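Local coordinates for citrate synthase (Pyrobaculum aerophilum, PDB 2IBP), which probably catalyses the condensation of oxaloacetate with acetyl-CoA to citrate, the entry step of the tricarboxylic acid cycle, as a thermophilic homodimer of topologically interlinked chains, at residues E114-A119 and P159-Y164; K129-L134 and L230-S235. All coordinates share one frame; numbering follows the deposited sequence. Where two conformers were deposited one is given.

Contact 1. Residues E114-A119 and P159-Y164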
ATOM      1  N   GLU A 114       2.275  -7.420  -7.942  1.00  9.02           N
ATOM      2  CA  GLU A 114       2.712  -6.173  -7.307  1.00  9.59           C
ATOM      3  C   GLU A 114       3.832  -5.533  -8.106  1.00 11.60           C
ATOM      4  O   GLU A 114       3.765  -4.353  -8.442  1.00 10.48           O
ATOM      5  CB  GLU A 114       3.261  -6.418  -5.896  1.00 16.41           C
ATOM      6  CG  GLU A 114       2.264  -6.799  -4.849  1.00 25.00           C
ATOM      7  CD  GLU A 114       2.925  -6.966  -3.493  1.00 18.03           C
ATOM      8  OE1 GLU A 114       3.688  -6.059  -3.074  1.00 22.60           O
ATOM      9  OE2 GLU A 114       2.710  -8.019  -2.861  1.00 24.32           O
ATOM     10  N   ALA A 115       4.866  -6.315  -8.407  1.00  8.12           N
ATOM     11  CA  ALA A 115       6.033  -5.806  -9.124  1.00  8.09           C
ATOM     12  C   ALA A 115       5.711  -5.426 -10.574  1.00  8.06           C
ATOM     13  O   ALA A 115       6.159  -4.395 -11.075  1.00  9.14           O
ATOM     14  CB  ALA A 115       7.172  -6.831  -9.079  1.00 11.66           C
ATOM     15  N   ALA A 116       4.900  -6.247 -11.238  1.00  7.96           N
ATOM     16  CA  ALA A 116       4.533  -5.988 -12.626  1.00  8.90           C
ATOM     17  C   ALA A 116       3.696  -4.715 -12.777  1.00  7.20           C
ATOM     18  O   ALA A 116       3.886  -3.935 -13.711  1.00  9.09           O
ATOM     19  CB  ALA A 116       3.775  -7.200 -13.213  1.00  7.99           C
ATOM     20  N   VAL A 117       2.795  -4.471 -11.838  1.00  7.83           N
ATOM     21  CA  VAL A 117       1.979  -3.263 -11.899  1.00  7.01           C
ATOM     22  C   VAL A 117       2.865  -2.025 -11.713  1.00  8.60           C
ATOM     23  O   VAL A 117       2.769  -1.051 -12.462  1.00  9.47           O
ATOM     24  CB  VAL A 117       0.872  -3.307 -10.868  1.00  9.11           C
ATOM     25  CG1 VAL A 117       0.249  -1.935 -10.705  1.00  8.20           C
ATOM     26  CG2 VAL A 117      -0.152  -4.358 -11.268  1.00  9.57           C
ATOM     27  N   ALA A 118       3.794  -2.091 -10.769  1.00  9.24           N
ATOM     28  CA  ALA A 118       4.729  -0.980 -10.570  1.00  7.35           C
ATOM     29  C   ALA A 118       5.576  -0.783 -11.833  1.00  8.42           C
ATOM     30  O   ALA A 118       5.799   0.344 -12.287  1.00 10.53           O
ATOM     31  CB  ALA A 118       5.653  -1.251  -9.378  1.00  9.82           C
ATOM     32  N   ALA A 119       6.077  -1.882 -12.388  1.00  9.19           N
ATOM     33  CA  ALA A 119       6.907  -1.824 -13.588  1.00  8.34           C
ATOM     34  C   ALA A 119       6.170  -1.213 -14.760  1.00 10.12           C
ATOM     35  O   ALA A 119       6.731  -0.384 -15.471  1.00  9.70           O
ATOM     36  CB  ALA A 119       7.420  -3.199 -13.971  1.00 11.17           C
ATOM     37  N   PRO A 159      -5.330  -8.937 -16.485  1.00  5.68           N
ATOM     38  CA  PRO A 159      -5.342 -10.344 -16.907  1.00  6.64           C
ATOM     39  C   PRO A 159      -4.089 -10.766 -17.647  1.00  5.53           C
ATOM     40  O   PRO A 159      -3.697 -11.929 -17.599  1.00  7.80           O
ATOM     41  CB  PRO A 159      -6.563 -10.421 -17.832  1.00  5.57           C
ATOM     42  CG  PRO A 159      -7.421  -9.263 -17.408  1.00  7.66           C
ATOM     43  CD  PRO A 159      -6.447  -8.188 -17.085  1.00  6.79           C
ATOM     44  N   THR A 160      -3.473  -9.839 -18.362  1.00  5.08           N
ATOM     45  CA  THR A 160      -2.258 -10.157 -19.100  1.00  5.00           C
ATOM     46  C   THR A 160      -1.134 -10.493 -18.122  1.00  6.90           C
ATOM     47  O   THR A 160      -0.363 -11.432 -18.323  1.00  7.94           O
ATOM     48  CB  THR A 160      -1.867  -8.997 -20.025  1.00  7.34           C
ATOM     49  OG1 THR A 160      -3.034  -8.540 -20.717  1.00  8.11           O
ATOM     50  CG2 THR A 160      -0.812  -9.442 -21.030  1.00  5.73           C
ATOM     51  N   ILE A 161      -1.027  -9.685 -17.080  1.00  6.12           N
ATOM     52  CA  ILE A 161      -0.013  -9.901 -16.061  1.00  6.64           C
ATOM     53  C   ILE A 161      -0.199 -11.291 -15.442  1.00  4.42           C
ATOM     54  O   ILE A 161       0.750 -12.080 -15.351  1.00  8.48           O
ATOM     55  CB  ILE A 161      -0.090  -8.832 -14.971  1.00  7.77           C
ATOM     56  CG1 ILE A 161       0.278  -7.460 -15.539  1.00  8.99           C
ATOM     57  CG2 ILE A 161       0.872  -9.184 -13.820  1.00  9.58           C
ATOM     58  CD1 ILE A 161       0.146  -6.340 -14.540  1.00  8.44           C
ATOM     59  N   VAL A 162      -1.417 -11.591 -15.030  1.00  6.13           N
ATOM     60  CA  VAL A 162      -1.734 -12.878 -14.426  1.00  5.35           C
ATOM     61  C   VAL A 162      -1.398 -14.039 -15.353  1.00  6.80           C
ATOM     62  O   VAL A 162      -0.721 -14.996 -14.961  1.00  8.96           O
ATOM     63  CB  VAL A 162      -3.203 -12.914 -13.983  1.00  9.17           C
ATOM     64  CG1 VAL A 162      -3.593 -14.312 -13.472  1.00  8.87           C
ATOM     65  CG2 VAL A 162      -3.477 -11.823 -12.934  1.00  7.83           C
ATOM     66  N   ALA A 163      -1.914 -13.979 -16.580  1.00  6.40           N
ATOM     67  CA  ALA A 163      -1.707 -15.044 -17.552  1.00  7.11           C
ATOM     68  C   ALA A 163      -0.236 -15.237 -17.915  1.00  5.46           C
ATOM     69  O   ALA A 163       0.242 -16.376 -17.995  1.00  8.84           O
ATOM     70  CB  ALA A 163      -2.531 -14.784 -18.811  1.00  7.55           C
ATOM     71  N   TYR A 164       0.509 -14.138 -18.097  1.00  6.90           N
ATOM     72  CA  TYR A 164       1.920 -14.251 -18.451  1.00  8.04           C
ATOM     73  C   TYR A 164       2.690 -14.919 -17.323  1.00  5.61           C
ATOM     74  O   TYR A 164       3.513 -15.786 -17.554  1.00  9.00           O
ATOM     75  CB  TYR A 164       2.524 -12.884 -18.719  1.00  8.63           C
ATOM     76  CG  TYR A 164       2.245 -12.305 -20.088  1.00  7.18           C
ATOM     77  CD1 TYR A 164       1.235 -12.809 -20.890  1.00  7.98           C
ATOM     78  CD2 TYR A 164       2.919 -11.168 -20.528  1.00 10.27           C
ATOM     79  CE1 TYR A 164       0.979 -12.273 -22.152  1.00  7.38           C
ATOM     80  CE2 TYR A 164       2.641 -10.603 -21.769  1.00 11.07           C
ATOM     81  CZ  TYR A 164       1.656 -11.158 -22.569  1.00 11.08           C
ATOM     82  OH  TYR A 164       1.338 -10.594 -23.797  1.00 11.84           O
TER

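Contact 2. Residues K129-L134 and L230-S235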
ATOM      1  N   LYS A 129       3.165  11.760 -17.320  1.00 11.17           N
ATOM      2  CA  LYS A 129       2.584  13.075 -17.524  1.00 15.22           C
ATOM      3  C   LYS A 129       1.692  13.457 -16.349  1.00 12.25           C
ATOM      4  O   LYS A 129       1.713  14.591 -15.887  1.00 14.87           O
ATOM      5  CB  LYS A 129       1.802  13.107 -18.840  1.00 14.03           C
ATOM      6  CG  LYS A 129       1.337  14.479 -19.256  1.00 24.86           C
ATOM      7  CD  LYS A 129       0.718  14.443 -20.650  1.00 32.18           C
ATOM      8  CE  LYS A 129       0.359  15.845 -21.141  1.00 38.65           C
ATOM      9  NZ  LYS A 129      -0.676  16.503 -20.293  1.00 44.38           N
ATOM     10  N   LEU A 130       0.928  12.495 -15.841  1.00 10.17           N
ATOM     11  CA  LEU A 130       0.058  12.767 -14.713  1.00  8.07           C
ATOM     12  C   LEU A 130       0.873  13.023 -13.463  1.00  9.46           C
ATOM     13  O   LEU A 130       0.549  13.917 -12.685  1.00 10.95           O
ATOM     14  CB  LEU A 130      -0.965  11.648 -14.505  1.00  8.84           C
ATOM     15  CG  LEU A 130      -2.000  11.901 -13.403  1.00 10.30           C
ATOM     16  CD1 LEU A 130      -2.746  13.219 -13.556  1.00 11.84           C
ATOM     17  CD2 LEU A 130      -2.981  10.736 -13.327  1.00 13.54           C
ATOM     18  N   ILE A 131       1.931  12.244 -13.269  1.00  8.36           N
ATOM     19  CA  ILE A 131       2.833  12.438 -12.141  1.00 10.80           C
ATOM     20  C   ILE A 131       3.409  13.861 -12.198  1.00 11.54           C
ATOM     21  O   ILE A 131       3.366  14.581 -11.199  1.00 11.14           O
ATOM     22  CB  ILE A 131       3.941  11.377 -12.138  1.00  8.94           C
ATOM     23  CG1 ILE A 131       3.343  10.010 -11.775  1.00  9.87           C
ATOM     24  CG2 ILE A 131       5.055  11.753 -11.180  1.00 10.19           C
ATOM     25  CD1 ILE A 131       4.280   8.842 -12.097  1.00 12.39           C
ATOM     26  N   GLU A 132       3.827  14.310 -13.380  1.00 10.93           N
ATOM     27  CA  GLU A 132       4.371  15.663 -13.527  0.50 15.47           C
ATOM     28  C   GLU A 132       3.340  16.698 -13.085  1.00 13.49           C
ATOM     29  O   GLU A 132       3.652  17.638 -12.350  1.00 16.94           O
ATOM     30  CB  GLU A 132       4.776  15.937 -14.982  0.50 14.59           C
ATOM     31  CG  GLU A 132       5.999  15.159 -15.451  0.50 18.32           C
ATOM     32  CD  GLU A 132       6.332  15.378 -16.928  0.50 30.15           C
ATOM     33  OE1 GLU A 132       5.420  15.678 -17.734  0.50 31.17           O
ATOM     34  OE2 GLU A 132       7.515  15.208 -17.292  0.50 42.88           O
ATOM     35  N   ALA A 133       2.106  16.534 -13.546  1.00 12.20           N
ATOM     36  CA  ALA A 133       1.042  17.482 -13.209  1.00 10.75           C
ATOM     37  C   ALA A 133       0.758  17.514 -11.706  1.00 13.47           C
ATOM     38  O   ALA A 133       0.705  18.575 -11.083  1.00 11.80           O
ATOM     39  CB  ALA A 133      -0.234  17.159 -13.988  1.00 11.98           C
ATOM     40  N   LEU A 134       0.612  16.340 -11.102  1.00 11.13           N
ATOM     41  CA  LEU A 134       0.300  16.289  -9.676  1.00 10.82           C
ATOM     42  C   LEU A 134       1.457  16.815  -8.816  1.00 11.41           C
ATOM     43  O   LEU A 134       1.236  17.294  -7.706  1.00 15.66           O
ATOM     44  CB  LEU A 134      -0.085  14.873  -9.259  1.00 13.61           C
ATOM     45  CG  LEU A 134      -1.389  14.370  -9.881  1.00 12.81           C
ATOM     46  CD1 LEU A 134      -1.648  12.918  -9.454  1.00 12.74           C
ATOM     47  CD2 LEU A 134      -2.552  15.264  -9.516  1.00 14.67           C
ATOM     48  N   LEU A 230      -1.174  11.657  -3.520  1.00  8.85           N
ATOM     49  CA  LEU A 230      -1.125  11.961  -4.940  1.00  6.75           C
ATOM     50  C   LEU A 230      -0.134  11.085  -5.678  1.00  6.34           C
ATOM     51  O   LEU A 230       0.304  11.414  -6.786  1.00 10.06           O
ATOM     52  CB  LEU A 230      -0.924  13.439  -5.235  1.00  7.34           C
ATOM     53  CG  LEU A 230      -2.066  14.324  -4.711  1.00 11.38           C
ATOM     54  CD1 LEU A 230      -1.818  15.755  -5.199  1.00 10.21           C
ATOM     55  CD2 LEU A 230      -3.431  13.848  -5.151  1.00 11.10           C
ATOM     56  N   SER A 231       0.182   9.924  -5.085  1.00  7.76           N
ATOM     57  CA  SER A 231       0.990   8.923  -5.739  1.00  6.82           C
ATOM     58  C   SER A 231       0.188   8.411  -6.938  1.00  7.07           C
ATOM     59  O   SER A 231      -1.018   8.590  -7.011  1.00 10.55           O
ATOM     60  CB  SER A 231       1.333   7.778  -4.785  1.00  8.72           C
ATOM     61  OG  SER A 231       2.189   6.844  -5.408  1.00 11.06           O
ATOM     62  N   ASP A 232       0.873   7.762  -7.863  1.00  8.46           N
ATOM     63  CA  ASP A 232       0.232   7.383  -9.099  1.00  8.95           C
ATOM     64  C   ASP A 232      -0.712   6.208  -8.992  1.00  9.64           C
ATOM     65  O   ASP A 232      -0.627   5.398  -8.070  1.00  7.27           O
ATOM     66  CB  ASP A 232       1.280   7.119 -10.159  1.00  9.18           C
ATOM     67  CG  ASP A 232       2.087   5.888  -9.863  1.00 13.71           C
ATOM     68  OD1 ASP A 232       2.997   5.944  -8.990  1.00 11.94           O
ATOM     69  OD2 ASP A 232       1.815   4.874 -10.524  1.00 12.13           O
ATOM     70  N   LEU A 233      -1.588   6.090  -9.989  1.00  7.85           N
ATOM     71  CA  LEU A 233      -2.585   5.026 -10.017  1.00  7.20           C
ATOM     72  C   LEU A 233      -2.009   3.633 -10.025  1.00  6.35           C
ATOM     73  O   LEU A 233      -2.576   2.718  -9.408  1.00  8.81           O
ATOM     74  CB  LEU A 233      -3.526   5.219 -11.200  1.00  9.66           C
ATOM     75  CG  LEU A 233      -4.554   6.323 -10.993  1.00 17.01           C
ATOM     76  CD1 LEU A 233      -5.072   6.875 -12.332  1.00 14.64           C
ATOM     77  CD2 LEU A 233      -5.682   5.826 -10.115  1.00 19.36           C
ATOM     78  N   TYR A 234      -0.909   3.433 -10.746  1.00  8.42           N
ATOM     79  CA  TYR A 234      -0.291   2.124 -10.760  1.00  6.01           C
ATOM     80  C   TYR A 234       0.203   1.785  -9.355  1.00  8.08           C
ATOM     81  O   TYR A 234       0.003   0.679  -8.872  1.00  9.19           O
ATOM     82  CB  TYR A 234       0.852   2.079 -11.751  1.00  7.08           C
ATOM     83  CG  TYR A 234       0.444   2.008 -13.209  1.00  8.01           C
ATOM     84  CD1 TYR A 234       0.426   0.790 -13.872  1.00  8.99           C
ATOM     85  CD2 TYR A 234       0.192   3.153 -13.942  1.00 10.13           C
ATOM     86  CE1 TYR A 234       0.138   0.699 -15.216  1.00 11.45           C
ATOM     87  CE2 TYR A 234      -0.139   3.071 -15.298  1.00 10.98           C
ATOM     88  CZ  TYR A 234      -0.146   1.841 -15.926  1.00 12.41           C
ATOM     89  OH  TYR A 234      -0.435   1.717 -17.282  1.00 13.78           O
ATOM     90  N   SER A 235       0.891   2.716  -8.718  1.00  8.98           N
ATOM     91  CA  SER A 235       1.395   2.473  -7.367  1.00  7.98           C
ATOM     92  C   SER A 235       0.258   2.204  -6.378  1.00  5.82           C
ATOM     93  O   SER A 235       0.359   1.338  -5.500  1.00  7.76           O
ATOM     94  CB  SER A 235       2.253   3.653  -6.915  1.00  9.04           C
ATOM     95  OG  SER A 235       3.411   3.689  -7.730  1.00  9.88           O
TER

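Contact 1. Residues E114-A119 and P159-Y164
I161 meets A116 and V117 with its two methyls, CG2 and CD1, and those three side chains make up the contact between segments 114-119 and 159-164, which lie on helices 109-123 and 141-169. The tight part lies at A116: its methyl CB stands 3.6 Å from the branch methyl CG2 of I161, and the alpha carbons of this same pair are the nearest across the two segments, CA of A116 to CA of I161 being 6.9 Å. Packing is looser toward the other end of the isoleucine, where CD1 of I161 lies 3.8 Å from CG2 of V117, and the two side chains cross at about a right angle. The same CD1 is 4.0 Å from CB of A116, which shows the alanine methyl seated between both arms of I161. The first torsion (chi1 -66°) aims this fork: CG2 is anti to the backbone N and CG1 anti to the carbonyl carbon, and an extended second torsion carries CD1 on to V117. Neither part faces solvent, because all three residues are buried: I101 of helix 95-103 packs on A116, while A238 and I241 of helix 233-244 pack on V117. The other face of helix 109-123 looks to the dimer partner, with E114 against A118 of the second subunit, consistent with the helical sandwich at the centre of citrate synthase dimers. With 118 Å² buried and no hydrogen bond across it, the contact consists of small aliphatic groups alone, so van der Waals packing and exclusion of water, not directional bonding, probably account for it.

Contact 2. Residues K129-L134 and L230-S235
I131 and L134, one turn apart on helix 125-135, reach the residues that lead into helix 233-244. The I131 side chain runs beside D232 in the same direction and presents its unbranched arm to the aspartate methylene: CG1 of I131 is 3.9 Å and CD1 of I131 4.0 Å from CB of D232. L134 brings one methyl against the backbone, CD1 of L134 being 3.6 Å from O of L230, while L134 CD1 to L230 CB, at 4.3 Å, is the looser apolar approach. In L134 the first torsion (chi1 -66°) sets CG anti to the carbonyl carbon and beside the backbone N, and from there CD1 extends to O of L230. Both targets belong to a helix-to-helix turn. L230, with positive phi (72°), closes a Schellman motif at the end of one helix, and two residues later D232 is the N-cap of the next. The capping bond runs from N of S235 to OD2 of D232 at 3.0 Å; it is fairly straight, yet the donor comes from above the carboxylate plane. ND2 of N127 also donates to OD2, tying the cap to the first turn of helix 125-135, and OD1 makes a salt bridge with K245 of the second subunit. The helix start and the lysine would together probably favour a charged carboxylate. Further out, L134 packs on Y139 and L230 on W383 and N386, whereas L248 of the second subunit touches L230, and the hydroxyl of S231 is hydrogen-bonded to the carbonyl of A242 of the second subunit.

The centres of contacts 1 and 2 lie about 19 Å apart, and their segments alternate along the chain: 114-119, 129-134, 159-164, 230-235. Helices 109-123, 125-135 and 141-169 follow one another, so the middle helix, which belongs to contact 2, links the two helices of contact 1. The contacts also touch directly, with CG1 of V117 3.2 Å from O of Y234, where helix 233-244 passes helix 109-123. Both reach the second subunit, and they meet across the dimer: E114 is hydrogen-bonded to S235 of the second subunit. Helix 109-123 and the start of helix 233-244 thus serve both packing within the chain and dimer assembly, away from the annotated sites.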